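Local coordinates for putative isocitrate dehydrogenase, NAD-dependent (Methylococcus capsulatus, PDB 6LKY), which probably catalyses the NAD-dependent oxidative decarboxylation of isocitrate, perhaps with the help of a magnesium ion, at residues A53-D56 with S57-N61; T278-I281 with M282-A285; A19-K22 with V23-T27; G292-D295 with A296-I300; F46-P49 with L50-A53. The protein carries 1 engineered substitution. All blocks are in the same frame, centred on the assembly; numbering follows the deposited sequence.

Contact 1 (A53-D56 with S57-N61); sequences ATLD and SIRAN
Helix 52-61 carries this contact, made by successive turns in which Leu55 meets Arg59 four residues further on and the main chain closes i to i+4 bonds. Ser57 N donates to Ala53 O at 2.8 Å, and the same spacing is repeated by Ile58 on Thr54, Arg59 on Leu55 and Ala60 on Asp56. The side-chain part is led by Leu55, whose CD2 sits over the middle of one face of the Arg59 guanidinium, 4.0 Å from CZ. Its other methyl, CD1, lies 3.7 Å from Arg59 NH2. The arginine can present that face because its chain is bent at chi3 (-101°), which folds the guanidinium back over the leucine. Asp56 is nearby, but its OD1 stays 5.0 Å from Arg59 NH2, so any attraction between them is probably weak. On the buried flank Ile58 CG1, turned beside its own backbone N (chi1 -58°), rests 3.2 Å from Thr54 O. The polar ends there find partners beyond the helix: Thr54 OG1 is hydrogen-bonded to Ser37 O, and Ser57 OG to both Thr5 OG1 and Asp34 OD2. Ser57 thereby joins the helix to strands 2-7 and 31-35, and Thr54 to the loop after strand 31-35. Ile58 packs on Thr5 and Thr54 on Ile7 of strand 2-7, while Leu88, just after helix 80-87, touches Ile58 and Arg59.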
loop_
_atom_site.group_PDB
_atom_site.type_symbol
_atom_site.label_atom_id
_atom_site.label_comp_id
_atom_site.label_asym_id
_atom_site.label_seq_id
_atom_site.Cartn_x
_atom_site.Cartn_y
_atom_site.Cartn_z
ATOM N N ALA A 53 1.782 -14.856 -32.381
ATOM C CA ALA A 53 2.866 -14.180 -33.089
ATOM C C ALA A 53 3.567 -13.149 -32.208
ATOM O O ALA A 53 4.783 -12.960 -32.328
ATOM C CB ALA A 53 2.328 -13.526 -34.363
ATOM N N THR A 54 2.830 -12.487 -31.306
ATOM C CA THR A 54 3.445 -11.529 -30.381
ATOM C C THR A 54 4.445 -12.220 -29.460
ATOM O O THR A 54 5.587 -11.761 -29.284
ATOM C CB THR A 54 2.349 -10.832 -29.572
ATOM O OG1 THR A 54 1.472 -10.154 -30.476
ATOM C CG2 THR A 54 2.942 -9.814 -28.580
ATOM N N LEU A 55 4.029 -13.341 -28.866
ATOM C CA LEU A 55 4.920 -14.103 -27.997
ATOM C C LEU A 55 6.113 -14.654 -28.776
ATOM O O LEU A 55 7.259 -14.576 -28.316
ATOM C CB LEU A 55 4.141 -15.242 -27.338
ATOM C CG LEU A 55 4.029 -15.262 -25.820
ATOM C CD1 LEU A 55 3.351 -16.555 -25.394
ATOM C CD2 LEU A 55 5.403 -15.117 -25.174
ATOM N N ASP A 56 5.855 -15.222 -29.961
ATOM C CA ASP A 56 6.940 -15.714 -30.810
ATOM C C ASP A 56 7.942 -14.607 -31.111
ATOM O O ASP A 56 9.158 -14.824 -31.054
ATOM C CB ASP A 56 6.373 -16.287 -32.114
ATOM C CG ASP A 56 5.473 -17.490 -31.888
ATOM O OD1 ASP A 56 5.528 -18.074 -30.786
ATOM O OD2 ASP A 56 4.709 -17.853 -32.813
ATOM N N SER A 57 7.444 -13.407 -31.428
ATOM C CA SER A 57 8.324 -12.280 -31.723
ATOM C C SER A 57 9.187 -11.921 -30.521
ATOM O O SER A 57 10.391 -11.666 -30.666
ATOM C CB SER A 57 7.494 -11.075 -32.171
ATOM O OG SER A 57 8.258 -9.880 -32.139
ATOM N N ILE A 58 8.591 -11.880 -29.323
ATOM C CA ILE A 58 9.387 -11.526 -28.150
ATOM C C ILE A 58 10.424 -12.607 -27.861
ATOM O O ILE A 58 11.571 -12.308 -27.515
ATOM C CB ILE A 58 8.503 -11.262 -26.916
ATOM C CG1 ILE A 58 7.495 -10.152 -27.206
ATOM C CG2 ILE A 58 9.387 -10.872 -25.722
ATOM C CD1 ILE A 58 6.429 -9.982 -26.141
ATOM N N ARG A 59 10.051 -13.877 -28.011
ATOM C CA ARG A 59 11.031 -14.923 -27.739
ATOM C C ARG A 59 12.128 -14.961 -28.787
ATOM O O ARG A 59 13.238 -15.409 -28.492
ATOM C CB ARG A 59 10.350 -16.274 -27.613
ATOM C CG ARG A 59 9.486 -16.324 -26.394
ATOM C CD ARG A 59 9.278 -17.720 -25.900
ATOM N NE ARG A 59 7.981 -18.226 -26.308
ATOM C CZ ARG A 59 7.101 -18.724 -25.456
ATOM N NH1 ARG A 59 7.402 -18.760 -24.167
ATOM N NH2 ARG A 59 5.932 -19.176 -25.890
ATOM N N ALA A 60 11.842 -14.512 -30.008
ATOM C CA ALA A 60 12.893 -14.406 -31.015
ATOM C C ALA A 60 13.826 -13.242 -30.708
ATOM O O ALA A 60 15.050 -13.402 -30.704
ATOM C CB ALA A 60 12.282 -14.256 -32.416
ATOM N N ASN A 61 13.264 -12.058 -30.447
ATOM C CA ASN A 61 14.079 -10.855 -30.289
ATOM C C ASN A 61 14.713 -10.718 -28.910
ATOM O O ASN A 61 15.773 -10.093 -28.796
ATOM C CB ASN A 61 13.244 -9.612 -30.591
ATOM C CG ASN A 61 12.727 -9.594 -32.015
ATOM O OD1 ASN A 61 13.279 -10.263 -32.894
ATOM N ND2 ASN A 61 11.671 -8.819 -32.255
#

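Contact 2 (T278-I281 with M282-A285); sequences TAMI and MAGA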
loop_
_atom_site.group_PDB
_atom_site.type_symbol
_atom_site.label_atom_id
_atom_site.label_comp_id
_atom_site.label_asym_id
_atom_site.label_seq_id
_atom_site.Cartn_x
_atom_site.Cartn_y
_atom_site.Cartn_z
ATOM N N THR A 278 6.722 10.965 -20.132
ATOM C CA THR A 278 7.988 10.795 -19.428
ATOM C C THR A 278 8.224 9.344 -19.040
ATOM O O THR A 278 9.322 8.814 -19.240
ATOM C CB THR A 278 8.002 11.679 -18.186
ATOM O OG1 THR A 278 7.783 13.040 -18.575
ATOM C CG2 THR A 278 9.323 11.534 -17.428
ATOM N N ALA A 279 7.211 8.690 -18.460
ATOM C CA ALA A 279 7.383 7.311 -18.005
ATOM C C ALA A 279 7.794 6.400 -19.155
ATOM O O ALA A 279 8.739 5.610 -19.031
ATOM C CB ALA A 279 6.097 6.809 -17.348
ATOM N N MET A 280 7.108 6.512 -20.298
ATOM C CA MET A 280 7.464 5.680 -21.446
ATOM C C MET A 280 8.859 6.013 -21.961
ATOM O O MET A 280 9.626 5.116 -22.338
ATOM C CB MET A 280 6.433 5.850 -22.561
ATOM C CG MET A 280 6.407 4.665 -23.515
ATOM S SD MET A 280 5.689 3.202 -22.716
ATOM C CE MET A 280 6.912 1.944 -23.111
ATOM N N ILE A 281 9.217 7.299 -21.953
ATOM C CA ILE A 281 10.543 7.702 -22.410
ATOM C C ILE A 281 11.628 7.152 -21.480
ATOM O O ILE A 281 12.654 6.642 -21.943
ATOM C CB ILE A 281 10.581 9.237 -22.555
ATOM C CG1 ILE A 281 9.724 9.652 -23.758
ATOM C CG2 ILE A 281 11.981 9.733 -22.773
ATOM C CD1 ILE A 281 9.092 11.029 -23.642
ATOM N N MET A 282 11.391 7.189 -20.159
ATOM C CA MET A 282 12.331 6.612 -19.194
ATOM C C MET A 282 12.418 5.099 -19.344
ATOM O O MET A 282 13.497 4.515 -19.166
ATOM C CB MET A 282 11.928 6.973 -17.761
ATOM C CG MET A 282 12.069 8.451 -17.381
ATOM S SD MET A 282 13.757 9.101 -17.597
ATOM C CE MET A 282 14.580 8.301 -16.209
ATOM N N ALA A 283 11.300 4.445 -19.675
ATOM C CA ALA A 283 11.365 3.022 -19.994
ATOM C C ALA A 283 12.290 2.785 -21.178
ATOM O O ALA A 283 13.087 1.836 -21.180
ATOM C CB ALA A 283 9.961 2.467 -20.280
ATOM N N GLY A 284 12.198 3.650 -22.191
ATOM C CA GLY A 284 13.145 3.597 -23.294
ATOM C C GLY A 284 14.586 3.757 -22.842
ATOM O O GLY A 284 15.478 3.060 -23.323
ATOM N N ALA A 285 14.839 4.707 -21.943
ATOM C CA ALA A 285 16.193 4.860 -21.405
ATOM C C ALA A 285 16.677 3.565 -20.755
ATOM O O ALA A 285 17.802 3.107 -21.009
ATOM C CB ALA A 285 16.252 6.020 -20.405
#
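Thr278 and Met282 run side by side at the start of helix 278-290, pointing the same way, with Thr278 CG2 4.1 Å from Met282 CG. The same CG also lies 3.3 Å from Thr278 O, brought there by a first torsion that sets it beside its own backbone N (chi1 -68°). The next pair is Met280 and Ala283, whose CE and CB atoms are 4.2 Å apart. Met280 reaches forward because its chain is bent at chi2 (71°) and again at chi3. Behind these side chains stands the regular backbone: Met282 N donates to Thr278 O at 2.8 Å, with an N-H...O angle of 164°, and Ala283, Gly284 and Ala285 follow with equivalent bonds to Ala279, Met280 and Ile281. Further out, Thr278 OG1 is tied to Asn276 OD1, and Ala279 shares a backbone hydrogen bond with Gly245. Ile281 touches Val23, Ile300 and Ile333, and Met280 touches Phe65 and Ala20. The side chain of Ala279 comes within about 5 Å of a bound NAD. Chemically, then, this turn is apolar across its side chains: its cross-segment polar bonds are all between main-chain atoms, and the side chains contribute apolar contacts, largely buried, with Met282 partly exposed.

Contact 3 (A19-K22 with V23-T27); sequences AAVK and VIEAT
Val21 and Glu25 are joined through the backbone of a regular helix, Glu25 N to Val21 O at 2.9 Å, one of four consecutive i to i+4 bonds from 19-22 to 23-26, all with the donor close to the direction in which the carbonyl points. Their side chains lie alongside one another, pointing the same way, and Val21 CG1 approaches Glu25 OE1 to 3.8 Å. This methyl flanks the carboxylate and makes no polar bond to it; Glu25 OE2 is instead hydrogen-bonded to Trp33 NE1, which fixes the acid end. On the inner side Ile24 CG1 lies 3.5 Å from Ala20 O, and Val23 CG2 is 3.7 Å from Ala19 O. Near the end of the helix Ile24 O takes two bonds from one residue, from Thr27 N at 3.0 Å and, in the carbonyl plane, from Thr27 OG1 at a short 2.5 Å. The threonine's chi1 of 66° swings the hydroxyl back toward that carbonyl. The helix is the crossover of the beta-alpha-beta unit made with strands 2-7 and 31-35. Ile24 and Val21 rest on Trp33 of the second strand, while Ala20 and Val23 pack on helix 278-290, Val23 and Ala19 on helix 326-337, and Val23 also on Ile300.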
loop_
_atom_site.group_PDB
_atom_site.type_symbol
_atom_site.label_atom_id
_atom_site.label_comp_id
_atom_site.label_asym_id
_atom_site.label_seq_id
_atom_site.Cartn_x
_atom_site.Cartn_y
_atom_site.Cartn_z
ATOM N N ALA A 19 5.719 8.812 -28.781
ATOM C CA ALA A 19 6.663 9.785 -28.251
ATOM C C ALA A 19 7.988 9.112 -27.940
ATOM O O ALA A 19 9.049 9.553 -28.403
ATOM C CB ALA A 19 6.078 10.468 -27.011
ATOM N N ALA A 20 7.936 7.974 -27.242
ATOM C CA ALA A 20 9.185 7.377 -26.798
ATOM C C ALA A 20 10.016 6.950 -27.993
ATOM O O ALA A 20 11.228 7.197 -28.034
ATOM C CB ALA A 20 8.918 6.197 -25.868
ATOM N N VAL A 21 9.365 6.391 -29.018
ATOM C CA VAL A 21 10.110 5.941 -30.189
ATOM C C VAL A 21 10.880 7.107 -30.789
ATOM O O VAL A 21 12.096 7.013 -31.024
ATOM C CB VAL A 21 9.155 5.290 -31.210
ATOM C CG1 VAL A 21 9.769 5.278 -32.605
ATOM C CG2 VAL A 21 8.800 3.862 -30.770
ATOM N N LYS A 22 10.219 8.268 -30.910
ATOM C CA LYS A 22 10.892 9.418 -31.502
ATOM C C LYS A 22 12.128 9.775 -30.696
ATOM O O LYS A 22 13.230 9.918 -31.253
ATOM C CB LYS A 22 9.929 10.603 -31.593
ATOM C CG LYS A 22 8.853 10.463 -32.674
ATOM C CD LYS A 22 8.135 11.796 -32.895
ATOM C CE LYS A 22 6.626 11.629 -33.091
ATOM N NZ LYS A 22 6.256 11.017 -34.399
ATOM N N VAL A 23 11.989 9.797 -29.368
ATOM C CA VAL A 23 13.113 10.171 -28.518
ATOM C C VAL A 23 14.244 9.176 -28.687
ATOM O O VAL A 23 15.412 9.560 -28.843
ATOM C CB VAL A 23 12.659 10.280 -27.052
ATOM C CG1 VAL A 23 13.852 10.276 -26.118
ATOM C CG2 VAL A 23 11.822 11.542 -26.857
ATOM N N ILE A 24 13.910 7.884 -28.740
ATOM C CA ILE A 24 14.962 6.891 -28.919
ATOM C C ILE A 24 15.676 7.136 -30.241
ATOM O O ILE A 24 16.914 7.185 -30.301
ATOM C CB ILE A 24 14.382 5.466 -28.828
ATOM C CG1 ILE A 24 13.994 5.141 -27.375
ATOM C CG2 ILE A 24 15.377 4.442 -29.366
ATOM C CD1 ILE A 24 13.053 3.945 -27.241
ATOM N N GLU A 25 14.912 7.387 -31.306
ATOM C CA GLU A 25 15.559 7.563 -32.594
ATOM C C GLU A 25 16.365 8.848 -32.616
ATOM O O GLU A 25 17.383 8.919 -33.313
ATOM C CB GLU A 25 14.529 7.500 -33.720
ATOM C CG GLU A 25 14.272 6.051 -34.160
ATOM C CD GLU A 25 12.962 5.863 -34.903
ATOM O OE1 GLU A 25 12.236 6.863 -35.087
ATOM O OE2 GLU A 25 12.657 4.709 -35.290
ATOM N N ALA A 26 15.966 9.846 -31.818
ATOM C CA ALA A 26 16.738 11.079 -31.779
ATOM C C ALA A 26 18.147 10.855 -31.247
ATOM O O ALA A 26 19.032 11.664 -31.534
ATOM C CB ALA A 26 16.020 12.139 -30.950
ATOM N N THR A 27 18.380 9.775 -30.492
ATOM C CA THR A 27 19.713 9.526 -29.948
ATOM C C THR A 27 20.677 8.969 -30.984
ATOM O O THR A 27 21.886 8.948 -30.732
ATOM C CB THR A 27 19.656 8.536 -28.782
ATOM O OG1 THR A 27 19.244 7.258 -29.283
ATOM C CG2 THR A 27 18.689 9.000 -27.708
#

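Contact 4 (G292-D295 with A296-I300); sequences GEPD and AARRI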
loop_
_atom_site.group_PDB
_atom_site.type_symbol
_atom_site.label_atom_id
_atom_site.label_comp_id
_atom_site.label_asym_id
_atom_site.label_seq_id
_atom_site.Cartn_x
_atom_site.Cartn_y
_atom_site.Cartn_z
ATOM N N GLY A 292 23.015 -2.226 -24.050
ATOM C CA GLY A 292 24.373 -1.780 -24.277
ATOM C C GLY A 292 24.472 -0.442 -24.980
ATOM O O GLY A 292 25.371 -0.231 -25.798
ATOM N N GLU A 293 23.564 0.477 -24.665
ATOM C CA GLU A 293 23.613 1.849 -25.175
ATOM C C GLU A 293 23.525 2.842 -24.021
ATOM O O GLU A 293 22.648 3.711 -23.997
ATOM C CB GLU A 293 22.488 2.076 -26.179
ATOM C CG GLU A 293 22.598 1.213 -27.426
ATOM C CD GLU A 293 23.598 1.759 -28.442
ATOM O OE1 GLU A 293 24.178 2.842 -28.194
ATOM O OE2 GLU A 293 23.795 1.101 -29.492
ATOM N N PRO A 294 24.451 2.761 -23.057
ATOM C CA PRO A 294 24.310 3.580 -21.836
ATOM C C PRO A 294 24.387 5.075 -22.072
ATOM O O PRO A 294 23.724 5.845 -21.362
ATOM C CB PRO A 294 25.479 3.111 -20.957
ATOM C CG PRO A 294 26.465 2.501 -21.907
ATOM C CD PRO A 294 25.659 1.916 -23.027
ATOM N N ASP A 295 25.190 5.519 -23.038
ATOM C CA ASP A 295 25.311 6.951 -23.281
ATOM C C ASP A 295 24.010 7.533 -23.827
ATOM O O ASP A 295 23.577 8.614 -23.409
ATOM C CB ASP A 295 26.469 7.228 -24.236
ATOM C CG ASP A 295 26.515 8.669 -24.661
ATOM O OD1 ASP A 295 26.766 9.525 -23.781
ATOM O OD2 ASP A 295 26.240 8.944 -25.854
ATOM N N ALA A 296 23.401 6.857 -24.808
ATOM C CA ALA A 296 22.086 7.263 -25.298
ATOM C C ALA A 296 21.047 7.283 -24.180
ATOM O O ALA A 296 20.206 8.191 -24.118
ATOM C CB ALA A 296 21.639 6.325 -26.415
ATOM N N ALA A 297 21.072 6.270 -23.305
ATOM C CA ALA A 297 20.171 6.247 -22.153
ATOM C C ALA A 297 20.375 7.475 -21.268
ATOM O O ALA A 297 19.410 8.132 -20.848
ATOM C CB ALA A 297 20.383 4.958 -21.356
ATOM N N ARG A 298 21.637 7.806 -20.977
ATOM C CA ARG A 298 21.922 8.947 -20.113
ATOM C C ARG A 298 21.508 10.256 -20.777
ATOM O O ARG A 298 21.044 11.183 -20.101
ATOM C CB ARG A 298 23.407 8.963 -19.747
ATOM C CG ARG A 298 23.797 7.920 -18.702
ATOM C CD ARG A 298 25.241 8.091 -18.249
ATOM N NE ARG A 298 26.198 7.617 -19.249
ATOM C CZ ARG A 298 26.795 6.426 -19.218
ATOM N NH1 ARG A 298 26.541 5.572 -18.233
ATOM N NH2 ARG A 298 27.651 6.090 -20.174
ATOM N N ARG A 299 21.673 10.347 -22.103
ATOM C CA ARG A 299 21.253 11.541 -22.837
ATOM C C ARG A 299 19.737 11.701 -22.813
ATOM O O ARG A 299 19.225 12.815 -22.624
ATOM C CB ARG A 299 21.783 11.485 -24.273
ATOM C CG ARG A 299 23.293 11.707 -24.355
ATOM C CD ARG A 299 23.871 11.350 -25.723
ATOM N NE ARG A 299 23.244 12.134 -26.778
ATOM C CZ ARG A 299 22.838 11.633 -27.937
ATOM N NH1 ARG A 299 23.025 10.349 -28.197
ATOM N NH2 ARG A 299 22.263 12.419 -28.842
ATOM N N ILE A 300 19.003 10.598 -22.979
ATOM C CA ILE A 300 17.550 10.656 -22.838
ATOM C C ILE A 300 17.180 11.170 -21.450
ATOM O O ILE A 300 16.338 12.070 -21.299
ATOM C CB ILE A 300 16.925 9.273 -23.105
ATOM C CG1 ILE A 300 16.986 8.918 -24.584
ATOM C CG2 ILE A 300 15.465 9.234 -22.635
ATOM C CD1 ILE A 300 16.511 7.508 -24.880
HETATM O O HOH W 1 24.517 4.753 -26.579
#
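One water links Glu293 to Ala296: it donates to Glu293 OE1 at 2.5 Å and accepts from Ala296 N at 3.0 Å. Glu293 occupies the N-cap position of helix 294-310, and its doubly turned chain (chi1 -64°, chi2 -80°) brings the carboxylate round, so that it reaches the first-turn Ala296 N through this water. Glu293 O accepts from Ala297 N at 3.1 Å. Pro294 O is approached twice by Arg298, which bonds it through the backbone N at 2.9 Å and also lays one guanidinium face against it, the oxygen 3.7 Å above the plane and offset toward the rim. The bend at chi3 (-75°) folds Arg298 back this far, with NH2 3.8 Å from Pro294 CB. Asp295 and Arg299 meet less polarly: OD2 touches the methylene CD at 3.4 Å but remains 4.2 Å from NH1, beyond a salt bridge. The guanidinium of Arg299 is instead engaged by Thr27 O through NH1 and by Val337 O through NH2. A leucine in place of this arginine would probably leave the carbonyls of Thr27 and Val337 without these donors and Asp295 without a nearby positive charge. Gly292, with positive phi, is the C-prime residue of a Schellman motif ending helix 278-290. Across the corner Ala296, Ala297 and Ile300 pack on Leu288, and Ala296 also reaches Thr27 and Val29.

Contact 5 (F46-P49 with L50-A53); sequences FGTP and LPDA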
loop_
_atom_site.group_PDB
_atom_site.type_symbol
_atom_site.label_atom_id
_atom_site.label_comp_id
_atom_site.label_asym_id
_atom_site.label_seq_id
_atom_site.Cartn_x
_atom_site.Cartn_y
_atom_site.Cartn_z
ATOM N N PHE A 46 -7.760 -8.948 -33.436
ATOM C CA PHE A 46 -7.523 -10.357 -33.711
ATOM C C PHE A 46 -8.401 -11.302 -32.903
ATOM O O PHE A 46 -8.290 -12.517 -33.079
ATOM C CB PHE A 46 -6.053 -10.704 -33.456
ATOM C CG PHE A 46 -5.096 -9.942 -34.325
ATOM C CD1 PHE A 46 -4.984 -10.237 -35.679
ATOM C CD2 PHE A 46 -4.326 -8.920 -33.798
ATOM C CE1 PHE A 46 -4.101 -9.531 -36.491
ATOM C CE2 PHE A 46 -3.441 -8.207 -34.597
ATOM C CZ PHE A 46 -3.329 -8.511 -35.949
ATOM N N GLY A 47 -9.243 -10.796 -32.008
ATOM C CA GLY A 47 -10.072 -11.677 -31.210
ATOM C C GLY A 47 -9.374 -12.421 -30.086
ATOM O O GLY A 47 -9.998 -13.301 -29.477
ATOM N N THR A 48 -8.101 -12.112 -29.798
ATOM C CA THR A 48 -7.357 -12.695 -28.673
ATOM C C THR A 48 -6.503 -11.625 -28.003
ATOM O O THR A 48 -5.912 -10.791 -28.700
ATOM C CB THR A 48 -6.436 -13.837 -29.117
ATOM O OG1 THR A 48 -5.525 -14.139 -28.051
ATOM C CG2 THR A 48 -5.624 -13.420 -30.329
ATOM N N PRO A 49 -6.366 -11.647 -26.670
ATOM C CA PRO A 49 -5.526 -10.621 -26.016
ATOM C C PRO A 49 -4.023 -10.830 -26.207
ATOM O O PRO A 49 -3.255 -9.885 -26.011
ATOM C CB PRO A 49 -5.932 -10.715 -24.534
ATOM C CG PRO A 49 -6.437 -12.129 -24.363
ATOM C CD PRO A 49 -7.058 -12.517 -25.695
ATOM N N LEU A 50 -3.571 -12.016 -26.602
ATOM C CA LEU A 50 -2.144 -12.269 -26.795
ATOM C C LEU A 50 -1.982 -13.186 -27.993
ATOM O O LEU A 50 -1.919 -14.412 -27.847
ATOM C CB LEU A 50 -1.511 -12.891 -25.549
ATOM C CG LEU A 50 -0.102 -12.478 -25.107
ATOM C CD1 LEU A 50 0.560 -13.585 -24.303
ATOM C CD2 LEU A 50 0.773 -12.073 -26.253
ATOM N N PRO A 51 -1.940 -12.629 -29.205
ATOM C CA PRO A 51 -1.677 -13.468 -30.381
ATOM C C PRO A 51 -0.370 -14.221 -30.205
ATOM O O PRO A 51 0.590 -13.701 -29.627
ATOM C CB PRO A 51 -1.601 -12.464 -31.540
ATOM C CG PRO A 51 -2.275 -11.225 -31.045
ATOM C CD PRO A 51 -2.115 -11.208 -29.546
ATOM N N ASP A 52 -0.358 -15.470 -30.682
ATOM C CA ASP A 52 0.854 -16.287 -30.639
ATOM C C ASP A 52 2.030 -15.576 -31.284
ATOM O O ASP A 52 3.164 -15.681 -30.804
ATOM C CB ASP A 52 0.616 -17.629 -31.340
ATOM C CG ASP A 52 -0.084 -18.641 -30.452
ATOM O OD1 ASP A 52 0.075 -18.569 -29.207
ATOM O OD2 ASP A 52 -0.802 -19.503 -31.006
ATOM N N ALA A 53 1.782 -14.856 -32.381
ATOM C CA ALA A 53 2.866 -14.180 -33.089
ATOM C C ALA A 53 3.567 -13.149 -32.208
ATOM O O ALA A 53 4.783 -12.960 -32.328
ATOM C CB ALA A 53 2.328 -13.526 -34.363
#
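The Phe46 ring meets Pro51 at an oblique approach, its CD2 4.1 Å from Pro51 CG, with the two side chains crossing at about a right angle. The same Pro51 CG is also 4.1 Å from Thr48 CG2, so this carbon touches both an aromatic and a methyl, from directions about a right angle apart. Thr48 does the polar work as well: Leu50 N donates to its OG1 at 3.2 Å, with an N-H...O angle of 156°, and the i to i+2 spacing makes this an ST turn. The torsion explains both roles, since OG1 is anti to the backbone N (chi1 167°) while CG2 takes the crowded position between N and the carbonyl carbon, facing Pro51. A valine in its place would probably leave the Leu50 N-H without its acceptor and let the turn relax. Gly47, with positive phi, releases the chain from helix 39-46, and Pro51 stands at the N-cap position of helix 52-61. Around the loop, Leu50 packs on Val80, Thr83 and Leu84 of helix 80-87, and Pro49 on Tyr77 and Val43. Pro49 and Pro51 carry no N-H, so Leu50 supplies the single backbone donor of 49-51. The Thr48 hydroxyl thus satisfies the Leu50 N-H, while Pro49 has a backbone hydrogen bond with Gly39.

From the N terminus the order is contact 3, contact 5, contact 1, contact 2, contact 4. Each joins consecutive residues, so none closes a long loop, and none nests within or crosses another. Contact 5 leads directly into contact 1: they share Ala53, and Leu55 CG packs 4.1 Å from Leu50 CD1 where the loop enters helix 52-61. Contacts 2, 3 and 4 form a second group, with contact 3 far from the others in sequence but touching them in space. Gly284 meets Ile24, Ala285 meets Ala297, and Thr27 O probably accepts a hydrogen bond from Arg299 NH1, tying helix 13-26 to helices 278-290 and 294-310. The two groups do not touch; contacts 1 and 2 have centres about 22 Å apart.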